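Local coordinates for protein fructose-bisphosphate aldolase (Thermus caldophilus, PDB 2FJK) that is a class II member of the fructose-bisphosphate aldolases, TIM-barrel proteins, and holds 1,3-dihydroxyacetonephosphate in a pocket of the barrel, at residues Leu46-Gly51 and Arg62-Leu67; Lys90-Gly95 and Val119-Ala124. One frame throughout, in Å; residues are numbered along the deposited sequence.

In the fold
Both contacts are buried in one TIM-barrel chain, on the same side of its centre, with their own centres about 14 Å apart. Contact 1 comes first along the chain and is complete before contact 2 begins. It packs helix 50-68 back on strand 44-47, within the beta-alpha-beta unit that continues to strand 75-78. Contact 2 then sets helix 85-93 beside helix 108-124, with strand 98-101 between them in sequence. The two meet where Val65 CG2 lies 3.3 Å from Glu94 O. Strand-to-helix and helix-to-helix packing thus follow one another through successive parts of the barrel wall.

Contact 1 of 2, residues Leu46-Gly51 and Arg62-Leu67; sequences LALSEG and RMVVAL
Leu46 and Val64 lie alongside each other with their side chains running in opposite directions, whereas Leu48 comes to the same valine tip to tip. One methyl, Val64 CG1, serves both leucines. It sits 3.4 Å from Leu46 CD1, tighter than ordinary carbon packing, and 3.9 Å from Leu46 CB, lying along the flank of that side chain. Leu48 reaches it less closely, with CD1 4.1 Å from Val64 CG1. The valine is turned so that CG1 stands anti to its own backbone N (chi1 172°), which brings this branch out from helix 50-68 toward the end of strand 44-47. Leu46 and Leu48 both point toward the helix, and Ala47 between them points away. Around this cluster, Leu46 also meets Ile33 and Leu34 of helix 27-38, while Val64 rests on Val77 of strand 75-78. Just past the leucines, Ser49 is the N-cap of helix 50-68, its OG hydrogen-bonded to Ala52 N, and Glu50 OE2 is held by Ser87 OG and Ser83 N. On another side of the same helix, Met63, a selenomethionine, packs on Met63 of the second subunit. Between Leu46, Leu48 and Val64 the strand-to-helix packing is purely apolar, resting on dispersion and the burial of methyl groups, while the strand's backbone is hydrogen-bonded to its neighbours, Leu46 to Ala76 and His78.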
loop_
_atom_site.group_PDB
_atom_site.type_symbol
_atom_site.label_atom_id
_atom_site.label_comp_id
_atom_site.label_asym_id
_atom_site.label_seq_id
_atom_site.Cartn_x
_atom_site.Cartn_y
_atom_site.Cartn_z
ATOM N N LEU A 46 -11.973 5.813 -13.169
ATOM C CA LEU A 46 -10.704 6.453 -13.494
ATOM C C LEU A 46 -10.154 5.708 -14.717
ATOM O O LEU A 46 -9.854 4.513 -14.655
ATOM C CB LEU A 46 -9.738 6.365 -12.308
ATOM C CG LEU A 46 -10.177 7.183 -11.090
ATOM C CD1 LEU A 46 -9.113 7.153 -10.012
ATOM C CD2 LEU A 46 -10.407 8.608 -11.522
ATOM N N ALA A 47 -10.057 6.413 -15.839
ATOM C CA ALA A 47 -9.574 5.814 -17.077
ATOM C C ALA A 47 -8.131 6.176 -17.374
ATOM O O ALA A 47 -7.731 7.337 -17.282
ATOM C CB ALA A 47 -10.472 6.241 -18.255
ATOM N N LEU A 48 -7.345 5.169 -17.716
ATOM C CA LEU A 48 -5.961 5.399 -18.052
ATOM C C LEU A 48 -5.615 4.751 -19.384
ATOM O O LEU A 48 -5.616 3.535 -19.507
ATOM C CB LEU A 48 -5.036 4.844 -16.974
ATOM C CG LEU A 48 -4.884 5.634 -15.678
ATOM C CD1 LEU A 48 -6.133 5.463 -14.808
ATOM C CD2 LEU A 48 -3.646 5.132 -14.950
ATOM N N SER A 49 -5.297 5.569 -20.377
ATOM C CA SER A 49 -4.924 5.049 -21.685
ATOM C C SER A 49 -3.557 4.403 -21.527
ATOM O O SER A 49 -2.981 4.385 -20.430
ATOM C CB SER A 49 -4.820 6.191 -22.689
ATOM O OG SER A 49 -3.716 7.028 -22.351
ATOM N N GLU A 50 -3.033 3.870 -22.622
ATOM C CA GLU A 50 -1.713 3.267 -22.598
ATOM C C GLU A 50 -0.708 4.410 -22.522
ATOM O O GLU A 50 0.405 4.245 -22.002
ATOM C CB GLU A 50 -1.495 2.424 -23.854
ATOM C CG GLU A 50 -1.565 0.928 -23.579
ATOM C CD GLU A 50 -1.621 0.103 -24.845
ATOM O OE1 GLU A 50 -0.877 0.419 -25.795
ATOM O OE2 GLU A 50 -2.406 -0.865 -24.891
ATOM N N GLY A 51 -1.114 5.577 -23.027
ATOM C CA GLY A 51 -0.250 6.747 -22.983
ATOM C C GLY A 51 -0.112 7.203 -21.535
ATOM O O GLY A 51 0.974 7.583 -21.085
ATOM N N ARG A 62 -0.056 3.151 -9.142
ATOM C CA ARG A 62 -0.110 2.871 -7.706
ATOM C C ARG A 62 -1.011 3.874 -7.001
ATOM O O ARG A 62 -1.813 3.506 -6.142
ATOM C CB ARG A 62 1.291 2.927 -7.084
ATOM C CG ARG A 62 2.318 1.930 -7.658
ATOM C CD ARG A 62 1.881 0.483 -7.489
ATOM N NE ARG A 62 0.581 0.257 -8.113
ATOM C CZ ARG A 62 -0.116 -0.869 -8.026
ATOM N NH1 ARG A 62 0.357 -1.902 -7.339
ATOM N NH2 ARG A 62 -1.298 -0.952 -8.618
HETATM N N MSE A 63 -0.871 5.143 -7.371
HETATM C CA MSE A 63 -1.666 6.204 -6.779
HETATM C C MSE A 63 -3.159 6.076 -7.101
HETATM O O MSE A 63 -4.003 6.235 -6.220
HETATM C CB MSE A 63 -1.166 7.562 -7.261
HETATM C CG MSE A 63 -1.979 8.721 -6.713
HETATM SE SE MSE A 63 -1.534 10.390 -7.527
HETATM C CE MSE A 63 -0.331 11.074 -6.215
ATOM N N VAL A 64 -3.479 5.792 -8.360
ATOM C CA VAL A 64 -4.874 5.663 -8.768
ATOM C C VAL A 64 -5.596 4.511 -8.049
ATOM O O VAL A 64 -6.730 4.679 -7.594
ATOM C CB VAL A 64 -4.979 5.498 -10.303
ATOM C CG1 VAL A 64 -6.396 5.179 -10.701
ATOM C CG2 VAL A 64 -4.542 6.788 -10.986
ATOM N N VAL A 65 -4.951 3.350 -7.942
ATOM C CA VAL A 65 -5.564 2.218 -7.248
ATOM C C VAL A 65 -5.780 2.662 -5.800
ATOM O O VAL A 65 -6.891 2.578 -5.274
ATOM C CB VAL A 65 -4.660 0.963 -7.284
ATOM C CG1 VAL A 65 -5.378 -0.227 -6.624
ATOM C CG2 VAL A 65 -4.296 0.631 -8.725
ATOM N N ALA A 66 -4.719 3.132 -5.156
ATOM C CA ALA A 66 -4.848 3.645 -3.801
ATOM C C ALA A 66 -5.713 4.857 -4.133
ATOM O O ALA A 66 -5.891 5.162 -5.301
ATOM C CB ALA A 66 -3.491 4.065 -3.247
ATOM N N LEU A 67 -6.249 5.560 -3.156
ATOM C CA LEU A 67 -7.127 6.685 -3.486
ATOM C C LEU A 67 -8.463 6.126 -3.977
ATOM O O LEU A 67 -9.505 6.477 -3.441
ATOM C CB LEU A 67 -6.516 7.595 -4.561
ATOM C CG LEU A 67 -5.380 8.535 -4.129
ATOM C CD1 LEU A 67 -5.199 9.602 -5.192
ATOM C CD2 LEU A 67 -5.709 9.188 -2.807
#

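Contact 2 of 2, residues Lys90-Gly95 and Val119-Ala124; sequences KALREG and VEAAHA
With CG beside its backbone N (chi1 -61°) and CD1 extended away from CA (chi2 -179°), Leu92 projects from helix 85-93 at full length toward helix 108-124. Its two methyls part over consecutive alanines. CD1 comes within 4.0 Å of Ala121 O and 4.3 Å of Ala121 CB, while CD2 lies 4.3 Å from Ala122 CA. The leucine thus meets backbone as well as side chain: although Ala121 points its CB toward it, the carbonyl O of Ala121 is nearer, and Ala122 is met at its CA. Leu92 and Ala122 both also rest on Val99, of the strand that links the two helices in sequence. Directly beyond Leu92 the helix closes in a Schellman motif: Gly95, at positive phi, is the C-prime residue, and Gly95 N bonds to Leu92 O at 3.2 Å while Phe96 N bonds to Ala91 O. The third subunit lies close by, with Arg93 NH1 hydrogen-bonded to its Leu92 O and Phe96 O, and Ala121 packed on its Leu89. Between these neighbouring barrel helices the contact is apolar and modest, one branched side chain against a small-residue surface, so its contribution comes from shape and burial, not from directional bonds.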
loop_
_atom_site.group_PDB
_atom_site.type_symbol
_atom_site.label_atom_id
_atom_site.label_comp_id
_atom_site.label_asym_id
_atom_site.label_seq_id
_atom_site.Cartn_x
_atom_site.Cartn_y
_atom_site.Cartn_z
ATOM N N LYS A 90 -0.365 -5.999 -18.294
ATOM C CA LYS A 90 0.294 -4.970 -17.495
ATOM C C LYS A 90 -0.756 -4.273 -16.629
ATOM O O LYS A 90 -0.494 -3.911 -15.491
ATOM C CB LYS A 90 0.998 -3.936 -18.397
ATOM C CG LYS A 90 2.242 -4.480 -19.095
ATOM C CD LYS A 90 2.870 -3.464 -20.054
ATOM C CE LYS A 90 4.153 -4.019 -20.673
ATOM N NZ LYS A 90 4.788 -3.105 -21.678
ATOM N N ALA A 91 -1.944 -4.083 -17.181
ATOM C CA ALA A 91 -3.029 -3.439 -16.450
ATOM C C ALA A 91 -3.488 -4.323 -15.273
ATOM O O ALA A 91 -3.767 -3.814 -14.182
ATOM C CB ALA A 91 -4.193 -3.164 -17.393
ATOM N N LEU A 92 -3.562 -5.639 -15.495
ATOM C CA LEU A 92 -3.968 -6.579 -14.437
ATOM C C LEU A 92 -2.941 -6.555 -13.314
ATOM O O LEU A 92 -3.290 -6.578 -12.126
ATOM C CB LEU A 92 -4.066 -8.012 -14.977
ATOM C CG LEU A 92 -5.073 -8.265 -16.095
ATOM C CD1 LEU A 92 -5.044 -9.752 -16.478
ATOM C CD2 LEU A 92 -6.462 -7.841 -15.633
ATOM N N ARG A 93 -1.674 -6.523 -13.720
ATOM C CA ARG A 93 -0.537 -6.477 -12.812
ATOM C C ARG A 93 -0.534 -5.213 -11.951
ATOM O O ARG A 93 -0.087 -5.241 -10.805
ATOM C CB ARG A 93 0.757 -6.521 -13.616
ATOM C CG ARG A 93 2.033 -6.307 -12.798
ATOM C CD ARG A 93 2.362 -7.524 -11.962
ATOM N NE ARG A 93 3.725 -7.457 -11.439
ATOM C CZ ARG A 93 4.291 -8.400 -10.690
ATOM N NH1 ARG A 93 3.614 -9.493 -10.370
ATOM N NH2 ARG A 93 5.535 -8.247 -10.260
ATOM N N GLU A 94 -1.018 -4.107 -12.511
ATOM C CA GLU A 94 -1.049 -2.849 -11.778
ATOM C C GLU A 94 -2.354 -2.633 -11.006
ATOM O O GLU A 94 -2.637 -1.524 -10.560
ATOM C CB GLU A 94 -0.846 -1.670 -12.730
ATOM C CG GLU A 94 0.610 -1.350 -13.021
ATOM C CD GLU A 94 1.558 -1.989 -12.025
ATOM O OE1 GLU A 94 1.073 -2.682 -11.106
ATOM O OE2 GLU A 94 2.782 -1.795 -12.163
ATOM N N GLY A 95 -3.150 -3.688 -10.857
ATOM C CA GLY A 95 -4.380 -3.578 -10.081
ATOM C C GLY A 95 -5.653 -2.994 -10.677
ATOM O O GLY A 95 -6.595 -2.712 -9.937
ATOM N N VAL A 119 -10.810 -11.780 -21.910
ATOM C CA VAL A 119 -11.849 -12.067 -20.926
ATOM C C VAL A 119 -11.415 -13.197 -20.007
ATOM O O VAL A 119 -11.648 -13.159 -18.801
ATOM C CB VAL A 119 -13.187 -12.466 -21.612
ATOM C CG1 VAL A 119 -14.179 -12.996 -20.577
ATOM C CG2 VAL A 119 -13.777 -11.269 -22.322
ATOM N N GLU A 120 -10.781 -14.206 -20.586
ATOM C CA GLU A 120 -10.326 -15.348 -19.811
ATOM C C GLU A 120 -9.256 -14.918 -18.815
ATOM O O GLU A 120 -9.280 -15.328 -17.654
ATOM C CB GLU A 120 -9.793 -16.430 -20.752
ATOM C CG GLU A 120 -10.796 -16.801 -21.840
ATOM C CD GLU A 120 -10.286 -17.864 -22.801
ATOM O OE1 GLU A 120 -9.118 -17.779 -23.243
ATOM O OE2 GLU A 120 -11.067 -18.780 -23.129
ATOM N N ALA A 121 -8.328 -14.077 -19.268
ATOM C CA ALA A 121 -7.249 -13.585 -18.411
ATOM C C ALA A 121 -7.815 -12.705 -17.302
ATOM O O ALA A 121 -7.499 -12.882 -16.128
ATOM C CB ALA A 121 -6.238 -12.796 -19.245
ATOM N N ALA A 122 -8.661 -11.760 -17.688
ATOM C CA ALA A 122 -9.272 -10.848 -16.736
ATOM C C ALA A 122 -10.157 -11.571 -15.727
ATOM O O ALA A 122 -9.979 -11.418 -14.520
ATOM C CB ALA A 122 -10.082 -9.799 -17.467
ATOM N N HIS A 123 -11.114 -12.358 -16.210
ATOM C CA HIS A 123 -11.998 -13.059 -15.290
ATOM C C HIS A 123 -11.277 -14.030 -14.360
ATOM O O HIS A 123 -11.752 -14.304 -13.268
ATOM C CB HIS A 123 -13.108 -13.771 -16.058
ATOM C CG HIS A 123 -14.102 -12.834 -16.663
ATOM N ND1 HIS A 123 -15.246 -13.265 -17.297
ATOM C CD2 HIS A 123 -14.119 -11.480 -16.732
ATOM C CE1 HIS A 123 -15.927 -12.219 -17.728
ATOM N NE2 HIS A 123 -15.265 -11.123 -17.398
ATOM N N ALA A 124 -10.126 -14.540 -14.777
ATOM C CA ALA A 124 -9.389 -15.458 -13.919
ATOM C C ALA A 124 -8.947 -14.717 -12.657
ATOM O O ALA A 124 -8.745 -15.337 -11.610
ATOM C CB ALA A 124 -8.171 -16.016 -14.648
#